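Local atomic coordinates of UDP-N-acetylglucosamine 2-epimerase (Listeria monocytogenes, PDB entry 3OT5), a protein that probably interconverts UDP-N-acetylglucosamine and UDP-N-acetylmannosamine by inverting the configuration at carbon 2 of the sugar. Residues 336-341 with 372-377; 304-309 with 324-329. All coordinates share one frame; numbering follows the deposited sequence.

Interaction 1. Residues 336-341 with 372-377; sequences IEAGTL and ANPYGD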
loop_
_atom_site.group_PDB
_atom_site.type_symbol
_atom_site.label_atom_id
_atom_site.label_comp_id
_atom_site.label_asym_id
_atom_site.label_seq_id
_atom_site.Cartn_x
_atom_site.Cartn_y
_atom_site.Cartn_z
ATOM N N ILE A 336 -10.893 11.239 1.088
ATOM C CA ILE A 336 -11.724 12.317 0.552
ATOM C C ILE A 336 -12.274 13.183 1.675
ATOM O O ILE A 336 -12.203 14.408 1.611
ATOM C CB ILE A 336 -12.878 11.769 -0.305
ATOM C CG1 ILE A 336 -12.312 11.064 -1.546
ATOM C CG2 ILE A 336 -13.815 12.909 -0.743
ATOM C CD1 ILE A 336 -13.367 10.482 -2.451
ATOM N N GLU A 337 -12.805 12.535 2.706
ATOM C CA GLU A 337 -13.365 13.227 3.857
ATOM C C GLU A 337 -12.284 13.994 4.629
ATOM O O GLU A 337 -12.546 15.071 5.167
ATOM C CB GLU A 337 -14.095 12.225 4.761
ATOM C CG GLU A 337 -15.318 11.598 4.086
ATOM C CD GLU A 337 -15.972 10.489 4.897
ATOM O OE1 GLU A 337 -15.312 9.909 5.790
ATOM O OE2 GLU A 337 -17.147 10.173 4.614
ATOM N N ALA A 338 -11.067 13.452 4.654
ATOM C CA ALA A 338 -9.954 14.101 5.356
ATOM C C ALA A 338 -9.432 15.294 4.572
ATOM O O ALA A 338 -9.004 16.282 5.158
ATOM C CB ALA A 338 -8.831 13.112 5.620
ATOM N N GLY A 339 -9.474 15.210 3.246
ATOM C CA GLY A 339 -9.003 16.304 2.407
ATOM C C GLY A 339 -7.633 16.058 1.808
ATOM O O GLY A 339 -7.095 16.918 1.112
ATOM N N THR A 340 -7.067 14.881 2.074
ATOM C CA THR A 340 -5.765 14.514 1.532
ATOM C C THR A 340 -5.885 14.098 0.069
ATOM O O THR A 340 -4.890 14.094 -0.662
ATOM C CB THR A 340 -5.166 13.317 2.284
ATOM O OG1 THR A 340 -6.045 12.194 2.155
ATOM C CG2 THR A 340 -4.962 13.648 3.756
ATOM N N LEU A 341 -7.106 13.736 -0.328
ATOM C CA LEU A 341 -7.430 13.260 -1.673
ATOM C C LEU A 341 -8.620 13.979 -2.291
ATOM O O LEU A 341 -9.529 14.403 -1.583
ATOM C CB LEU A 341 -7.880 11.798 -1.597
ATOM C CG LEU A 341 -7.012 10.688 -1.003
ATOM C CD1 LEU A 341 -7.772 9.405 -1.103
ATOM C CD2 LEU A 341 -5.692 10.559 -1.715
ATOM N N ALA A 372 -4.544 15.695 7.789
ATOM C CA ALA A 372 -4.144 14.452 8.448
ATOM C C ALA A 372 -4.439 13.206 7.613
ATOM O O ALA A 372 -5.577 12.963 7.217
ATOM C CB ALA A 372 -4.819 14.329 9.831
ATOM N N ASN A 373 -3.412 12.404 7.368
ATOM C CA ASN A 373 -3.595 11.184 6.584
ATOM C C ASN A 373 -4.417 10.205 7.396
ATOM O O ASN A 373 -3.957 9.709 8.424
ATOM C CB ASN A 373 -2.252 10.568 6.203
ATOM C CG ASN A 373 -2.392 9.410 5.210
ATOM O OD1 ASN A 373 -3.495 9.087 4.740
ATOM N ND2 ASN A 373 -1.269 8.792 4.882
ATOM N N PRO A 374 -5.643 9.910 6.941
ATOM C CA PRO A 374 -6.487 8.998 7.703
ATOM C C PRO A 374 -6.055 7.548 7.626
ATOM O O PRO A 374 -6.573 6.727 8.369
ATOM C CB PRO A 374 -7.850 9.155 7.031
ATOM C CG PRO A 374 -7.539 9.503 5.647
ATOM C CD PRO A 374 -6.295 10.332 5.690
ATOM N N TYR A 375 -5.112 7.233 6.745
ATOM C CA TYR A 375 -4.670 5.843 6.573
ATOM C C TYR A 375 -3.443 5.468 7.402
ATOM O O TYR A 375 -3.002 4.311 7.368
ATOM C CB TYR A 375 -4.445 5.553 5.096
ATOM C CG TYR A 375 -5.707 5.792 4.304
ATOM C CD1 TYR A 375 -6.753 4.881 4.355
ATOM C CD2 TYR A 375 -5.865 6.928 3.532
ATOM C CE1 TYR A 375 -7.919 5.096 3.662
ATOM C CE2 TYR A 375 -7.036 7.152 2.816
ATOM C CZ TYR A 375 -8.057 6.227 2.889
ATOM O OH TYR A 375 -9.229 6.425 2.206
ATOM N N GLY A 376 -2.910 6.432 8.154
ATOM C CA GLY A 376 -1.755 6.172 9.008
ATOM C C GLY A 376 -0.770 7.318 9.147
ATOM O O GLY A 376 -0.681 8.178 8.275
ATOM N N ASP A 377 -0.023 7.303 10.247
ATOM C CA ASP A 377 0.992 8.310 10.538
ATOM C C ASP A 377 2.403 7.736 10.383
ATOM O O ASP A 377 3.385 8.438 10.623
ATOM C CB ASP A 377 0.818 8.860 11.955
ATOM C CG ASP A 377 0.969 7.787 13.038
ATOM O OD1 ASP A 377 1.081 6.571 12.722
ATOM O OD2 ASP A 377 0.948 8.166 14.224
HETATM O O HOH W 1 -4.898 9.738 2.396
#
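The Tyr375 ring has water 1 at its edge, in the ring plane, and this water joins Thr340 to Asn373 across the contact. Tyr375 CD2 lies 3.2 Å from the water oxygen. The same water is 2.7 Å from Thr340 OG1 and donates to Asn373 OD1 at 2.8 Å. The Asn373 amide is the second flat group. Its OD1 also accepts from Tyr375 N at 3.2 Å, with a fairly straight N-H (165°). That donor sits well above the carbonyl plane, 67° out of it. The ND2 end bonds to Glu314 O, so both ends of the amide are held and its rotation is fixed.

No direct hydrogen bond links the two segments. Thr340 OG1 occupies the crowded position between its backbone N and carbonyl carbon (chi1 60°). From there it meets water 1, and it also bonds to Gly335 O. This torsion sets Thr340 CG2 beside the backbone N, where it comes 3.6 Å from Ala372 O. The ends of Thr340 and Pro374 meet, with Thr340 OG1 4.0 Å from Pro374 CD. Ala338 CB touches the CG-CD bond of Pro374 from above the ring, 3.8 Å from Pro374 CD, and it also touches Ala372 O. The apolar surface is thus small, and the water supplies the polar link. Tyr375 OH reaches Glu334 OE1 and Gly335 N at the helix that carries Ala338.

Gly339, with positive phi, ends that helix and turns the chain toward strand 341-343. On the other side, Asn373 to Gly376 form a type I beta turn with Pro374 second. The Asn373 OD1 bond to Tyr375 N adds an Asx turn at its start. Together they make an Asx-Pro turn, placed in the loop between helices 362-370 and 380-392 of this Rossmann-fold protein.

Interaction 2. Residues 304-309 with 324-329; sequences LVFTDS and LVLRDT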
loop_
_atom_site.group_PDB
_atom_site.type_symbol
_atom_site.label_atom_id
_atom_site.label_comp_id
_atom_site.label_asym_id
_atom_site.label_seq_id
_atom_site.Cartn_x
_atom_site.Cartn_y
_atom_site.Cartn_z
ATOM N N LEU A 304 2.133 17.465 -6.808
ATOM C CA LEU A 304 0.816 16.860 -6.808
ATOM C C LEU A 304 0.895 15.603 -7.655
ATOM O O LEU A 304 1.802 15.434 -8.476
ATOM C CB LEU A 304 -0.268 17.834 -7.315
ATOM C CG LEU A 304 -0.441 18.050 -8.819
ATOM C CD1 LEU A 304 -1.173 16.853 -9.381
ATOM C CD2 LEU A 304 -1.236 19.308 -9.139
ATOM N N VAL A 305 -0.043 14.702 -7.436
ATOM C CA VAL A 305 -0.054 13.451 -8.170
ATOM C C VAL A 305 -1.453 13.109 -8.616
ATOM O O VAL A 305 -2.412 13.316 -7.877
ATOM C CB VAL A 305 0.520 12.291 -7.304
ATOM C CG1 VAL A 305 -0.178 12.218 -5.976
ATOM C CG2 VAL A 305 0.416 10.923 -8.043
ATOM N N PHE A 306 -1.558 12.644 -9.853
ATOM C CA PHE A 306 -2.804 12.175 -10.436
ATOM C C PHE A 306 -2.672 10.682 -10.455
ATOM O O PHE A 306 -1.714 10.184 -11.000
ATOM C CB PHE A 306 -2.971 12.574 -11.901
ATOM C CG PHE A 306 -3.272 14.025 -12.137
ATOM C CD1 PHE A 306 -4.571 14.502 -12.011
ATOM C CD2 PHE A 306 -2.283 14.892 -12.595
ATOM C CE1 PHE A 306 -4.867 15.845 -12.278
ATOM C CE2 PHE A 306 -2.566 16.222 -12.864
ATOM C CZ PHE A 306 -3.860 16.703 -12.700
ATOM N N THR A 307 -3.647 9.959 -9.922
ATOM C CA THR A 307 -3.551 8.524 -9.917
ATOM C C THR A 307 -4.890 7.870 -9.752
ATOM O O THR A 307 -5.871 8.509 -9.370
ATOM C CB THR A 307 -2.668 8.041 -8.721
ATOM O OG1 THR A 307 -2.304 6.662 -8.884
ATOM C CG2 THR A 307 -3.400 8.222 -7.414
ATOM N N ASP A 308 -4.937 6.602 -10.117
ATOM C CA ASP A 308 -6.110 5.794 -9.891
ATOM C C ASP A 308 -5.657 4.607 -9.015
ATOM O O ASP A 308 -6.389 3.629 -8.841
ATOM C CB ASP A 308 -6.751 5.338 -11.194
ATOM C CG ASP A 308 -5.862 4.429 -12.003
ATOM O OD1 ASP A 308 -4.770 4.058 -11.523
ATOM O OD2 ASP A 308 -6.274 4.066 -13.127
ATOM N N SER A 309 -4.432 4.697 -8.482
ATOM C CA SER A 309 -3.886 3.655 -7.614
ATOM C C SER A 309 -4.324 3.803 -6.155
ATOM O O SER A 309 -4.267 4.890 -5.576
ATOM C CB SER A 309 -2.358 3.675 -7.644
ATOM O OG SER A 309 -1.836 2.834 -6.620
ATOM N N LEU A 324 -4.913 13.845 -6.725
ATOM C CA LEU A 324 -6.121 14.014 -7.542
ATOM C C LEU A 324 -6.402 12.614 -8.083
ATOM O O LEU A 324 -5.606 12.057 -8.845
ATOM C CB LEU A 324 -5.929 15.037 -8.660
ATOM C CG LEU A 324 -5.654 16.486 -8.213
ATOM C CD1 LEU A 324 -5.545 17.417 -9.418
ATOM C CD2 LEU A 324 -6.739 16.981 -7.273
ATOM N N VAL A 325 -7.521 12.034 -7.657
ATOM C CA VAL A 325 -7.863 10.657 -8.026
ATOM C C VAL A 325 -8.654 10.554 -9.324
ATOM O O VAL A 325 -9.745 11.087 -9.439
ATOM C CB VAL A 325 -8.591 9.962 -6.871
ATOM C CG1 VAL A 325 -8.925 8.501 -7.228
ATOM C CG2 VAL A 325 -7.712 10.022 -5.614
ATOM N N LEU A 326 -8.072 9.846 -10.291
ATOM C CA LEU A 326 -8.659 9.671 -11.620
ATOM C C LEU A 326 -9.669 8.535 -11.622
ATOM O O LEU A 326 -9.471 7.516 -12.292
ATOM C CB LEU A 326 -7.552 9.394 -12.635
ATOM C CG LEU A 326 -6.427 10.433 -12.656
ATOM C CD1 LEU A 326 -5.362 10.084 -13.699
ATOM C CD2 LEU A 326 -6.970 11.829 -12.856
ATOM N N ARG A 327 -10.744 8.710 -10.857
ATOM C CA ARG A 327 -11.785 7.690 -10.743
ATOM C C ARG A 327 -13.156 8.288 -10.498
ATOM O O ARG A 327 -13.286 9.382 -9.954
ATOM C CB ARG A 327 -11.503 6.734 -9.574
ATOM C CG ARG A 327 -10.175 6.025 -9.605
ATOM C CD ARG A 327 -10.159 4.914 -8.596
ATOM N NE ARG A 327 -11.184 3.933 -8.927
ATOM C CZ ARG A 327 -11.492 2.881 -8.176
ATOM N NH1 ARG A 327 -10.856 2.657 -7.029
ATOM N NH2 ARG A 327 -12.445 2.050 -8.574
ATOM N N ASP A 328 -14.176 7.535 -10.885
ATOM C CA ASP A 328 -15.569 7.937 -10.699
ATOM C C ASP A 328 -16.076 7.460 -9.347
ATOM O O ASP A 328 -17.015 8.019 -8.786
ATOM C CB ASP A 328 -16.438 7.340 -11.800
ATOM C CG ASP A 328 -16.140 7.924 -13.162
ATOM O OD1 ASP A 328 -16.314 7.196 -14.165
ATOM O OD2 ASP A 328 -15.729 9.103 -13.231
ATOM N N THR A 329 -15.439 6.411 -8.839
ATOM C CA THR A 329 -15.786 5.812 -7.564
ATOM C C THR A 329 -14.501 5.544 -6.799
ATOM O O THR A 329 -13.406 5.683 -7.349
ATOM C CB THR A 329 -16.523 4.480 -7.770
ATOM O OG1 THR A 329 -15.710 3.611 -8.568
ATOM C CG2 THR A 329 -17.855 4.699 -8.481
#
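Leu304 opens the contact with Leu324, CD1 to CD1 at 4.4 Å. Val305 turns its side chain away, but its O accepts from Leu324 N at 2.8 Å. Phe306 runs beside Leu324 on the same face of the sheet, and Phe306 CE1 comes within 3.3 Å of Leu324 CD1, a tight approach. Phe306 CG stands beside its own backbone N (chi1 -73°), and this brings Phe306 CD1 to 3.7 Å from Leu326 CD2. Helices 240-254 and 348-360 cover this side. Thr307 N donates to Leu324 O at 3.1 Å, and Thr307 O accepts from Leu326 N at 2.7 Å. Thr307 OG1 takes Ser309 N in an ST turn and bonds to Thr230. Asp308 CB packs 3.8 Å from Arg327 CG. The two charged ends go elsewhere: the Asp308 carboxylate to the backbone N of His232 and Arg233 and to Asn236, the guanidinium to Glu331. Ser309 is the N-cap of helix 310-315.

Three backbone hydrogen bonds hold the two strands in parallel register, while leucine and phenylalanine form the apolar layer. Asp308 and Arg327 meet through aliphatic carbons, not charges. The carboxylate's bonds probably help to place the strand end.

How the interactions relate
Interaction 2 and residues 336-341 belong to the half built on the sheet from 284-287 to 341-343; 372-377 is the loop that leads to the C-terminal helix. The interaction centres are 14 Å apart, and their nearest atoms about 4 Å, without touching. Strand 323-325 leads on to helix 333-338. The chain then returns as strand 341-343 beside 323-325, with a backbone hydrogen bond between Val325 and Lys342. Helix 310-315 also connects them: Ser309 caps its start with a weak bond to Val312 N, and the backbone O of Glu314 accepts from Asn373 ND2. Interaction 1 faces helix 200-208. In related epimerases the UDP-sugar binds in the cleft between two Rossmann domains.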